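Local structure of response regulator (Helicobacter pylori, 2PLN) at residues A[63-68]-A[125-130]. The protein is an orphan response regulator, probably a DNA-binding regulator of transcription, represented here by its N-terminal receiver domain. Residues are numbered along the deposited sequence; the frame is centred on the assembly and turned at random.
Sequences YDLVMV and ARIEAR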
loop_
_atom_site.group_PDB
_atom_site.type_symbol
_atom_site.label_atom_id
_atom_site.label_comp_id
_atom_site.label_asym_id
_atom_site.label_seq_id
_atom_site.Cartn_x
_atom_site.Cartn_y
_atom_site.Cartn_z
ATOM N N TYR A 63 -3.314 -0.181 20.030
ATOM C CA TYR A 63 -2.559 -0.616 18.849
ATOM C C TYR A 63 -2.342 0.532 17.866
ATOM O O TYR A 63 -3.199 1.422 17.732
ATOM C CB TYR A 63 -3.314 -1.721 18.123
ATOM C CG TYR A 63 -3.445 -2.971 18.928
ATOM C CD1 TYR A 63 -2.385 -3.868 19.023
ATOM C CD2 TYR A 63 -4.631 -3.262 19.616
ATOM C CE1 TYR A 63 -2.505 -5.055 19.765
ATOM C CE2 TYR A 63 -4.746 -4.428 20.365
ATOM C CZ TYR A 63 -3.684 -5.295 20.442
ATOM O OH TYR A 63 -3.841 -6.425 21.162
ATOM N N ASP A 64 -1.233 0.467 17.133
ATOM C CA ASP A 64 -0.913 1.461 16.102
ATOM C C ASP A 64 -1.394 0.979 14.740
ATOM O O ASP A 64 -1.643 1.783 13.849
ATOM C CB ASP A 64 0.598 1.682 16.093
ATOM C CG ASP A 64 1.104 2.174 17.449
ATOM O OD1 ASP A 64 0.930 3.380 17.739
ATOM O OD2 ASP A 64 1.655 1.438 18.288
ATOM N N LEU A 65 -1.506 -0.347 14.588
ATOM C CA LEU A 65 -1.856 -0.974 13.290
ATOM C C LEU A 65 -2.533 -2.319 13.518
ATOM O O LEU A 65 -2.190 -3.043 14.470
ATOM C CB LEU A 65 -0.577 -1.180 12.470
ATOM C CG LEU A 65 -0.771 -1.671 11.019
ATOM C CD1 LEU A 65 0.285 -1.125 10.064
ATOM C CD2 LEU A 65 -0.803 -3.223 10.961
ATOM N N VAL A 66 -3.518 -2.644 12.683
ATOM C CA VAL A 66 -4.161 -3.976 12.707
ATOM C C VAL A 66 -4.110 -4.501 11.297
ATOM O O VAL A 66 -4.370 -3.758 10.335
ATOM C CB VAL A 66 -5.659 -3.973 13.214
ATOM C CG1 VAL A 66 -6.559 -2.973 12.440
ATOM C CG2 VAL A 66 -6.263 -5.404 13.195
HETATM N N MSE A 67 -3.749 -5.777 11.174
HETATM C CA MSE A 67 -3.902 -6.478 9.917
HETATM C C MSE A 67 -4.914 -7.594 10.088
HETATM O O MSE A 67 -4.805 -8.412 11.006
HETATM C CB MSE A 67 -2.577 -7.051 9.410
HETATM C CG MSE A 67 -2.734 -7.565 7.981
HETATM SE SE MSE A 67 -1.074 -7.883 7.060
HETATM C CE MSE A 67 -0.249 -9.074 8.331
ATOM N N VAL A 68 -5.913 -7.620 9.220
ATOM C CA VAL A 68 -7.025 -8.556 9.390
ATOM C C VAL A 68 -7.200 -9.392 8.132
ATOM O O VAL A 68 -7.234 -8.857 7.022
ATOM C CB VAL A 68 -8.344 -7.827 9.790
ATOM C CG1 VAL A 68 -8.708 -6.660 8.829
ATOM C CG2 VAL A 68 -9.519 -8.799 9.903
ATOM N N ALA A 125 8.408 -4.987 5.842
ATOM C CA ALA A 125 8.805 -3.728 5.235
ATOM C C ALA A 125 7.560 -2.869 4.881
ATOM O O ALA A 125 7.551 -1.645 5.058
ATOM C CB ALA A 125 9.650 -3.998 3.987
ATOM N N ARG A 126 6.519 -3.519 4.383
ATOM C CA ARG A 126 5.262 -2.820 4.036
ATOM C C ARG A 126 4.609 -2.267 5.317
ATOM O O ARG A 126 4.168 -1.131 5.337
ATOM C CB ARG A 126 4.296 -3.778 3.346
ATOM C CG ARG A 126 2.870 -3.209 2.998
ATOM C CD ARG A 126 2.045 -4.172 2.174
ATOM N NE ARG A 126 2.704 -4.443 0.894
ATOM C CZ ARG A 126 2.517 -3.730 -0.227
ATOM N NH1 ARG A 126 1.627 -2.730 -0.236
ATOM N NH2 ARG A 126 3.222 -4.027 -1.342
ATOM N N ILE A 127 4.537 -3.100 6.361
ATOM C CA ILE A 127 3.949 -2.669 7.642
ATOM C C ILE A 127 4.733 -1.504 8.205
ATOM O O ILE A 127 4.140 -0.513 8.631
ATOM C CB ILE A 127 3.859 -3.845 8.632
ATOM C CG1 ILE A 127 2.858 -4.861 8.096
ATOM C CG2 ILE A 127 3.428 -3.372 10.036
ATOM C CD1 ILE A 127 2.844 -6.197 8.859
ATOM N N GLU A 128 6.063 -1.621 8.177
ATOM C CA GLU A 128 6.939 -0.511 8.541
ATOM C C GLU A 128 6.588 0.782 7.821
ATOM O O GLU A 128 6.464 1.831 8.455
ATOM C CB GLU A 128 8.382 -0.834 8.184
ATOM C CG GLU A 128 9.162 -1.464 9.285
ATOM C CD GLU A 128 10.625 -1.532 8.904
ATOM O OE1 GLU A 128 11.438 -1.331 9.787
ATOM O OE2 GLU A 128 10.950 -1.739 7.711
ATOM N N ALA A 129 6.446 0.694 6.493
ATOM C CA ALA A 129 6.104 1.852 5.663
ATOM C C ALA A 129 4.730 2.422 6.023
ATOM O O ALA A 129 4.533 3.629 6.024
ATOM C CB ALA A 129 6.141 1.491 4.164
ATOM N N ARG A 130 3.777 1.544 6.324
ATOM C CA ARG A 130 2.444 2.003 6.655
ATOM C C ARG A 130 2.381 2.715 7.996
ATOM O O ARG A 130 1.401 3.408 8.291
ATOM C CB ARG A 130 1.493 0.833 6.643
ATOM C CG ARG A 130 1.256 0.309 5.251
ATOM C CD ARG A 130 0.300 1.160 4.368
ATOM N NE ARG A 130 0.558 0.699 3.013
ATOM C CZ ARG A 130 1.359 1.304 2.145
ATOM N NH1 ARG A 130 1.883 2.493 2.439
ATOM N NH2 ARG A 130 1.579 0.740 0.953
#
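The central strand of the receiver-domain sheet meets the C-terminal helix here through L65 and M67, which face I127 and R130 of helix 120-130. The axes of segments 65-68 and 125-130 approach to 10.4 Å at 137° between their N-to-C directions, a spacing that leaves the interface to side chains alone. L65 supplies most of the strand's share. With CG anti to the backbone N (chi1 -173°), its chain extends toward the helix, and methyl CD1 lies 3.9 Å from I127 CG2; the two side chains cross at about a right angle. The same L65 CD1 reaches R130 CB at 4.1 Å, so one methyl touches residues almost one helical turn apart. Two residues along the strand, selenomethionine M67 turns its terminal methyl CE to I127 CD1 at a looser 4.3 Å. I127 thus uses separate branches, CG2 for L65 and CD1 for M67, and L90 of the adjacent strand 88-93 also packs on it. R130 gives the contact only the base of its chain: bent at chi2 (-76°), it leads the guanidinium away from the strand, where NE forms a salt bridge with D111 of the same chain and NH2 a hydrogen bond to D110 O of the second subunit. Alternate strand residues, L65 and M67, pointing into an apolar layer beneath the last helix are typical of the CheY-like alpha/beta receiver fold, with its parallel sheet of strand order 2-1-3-4-5.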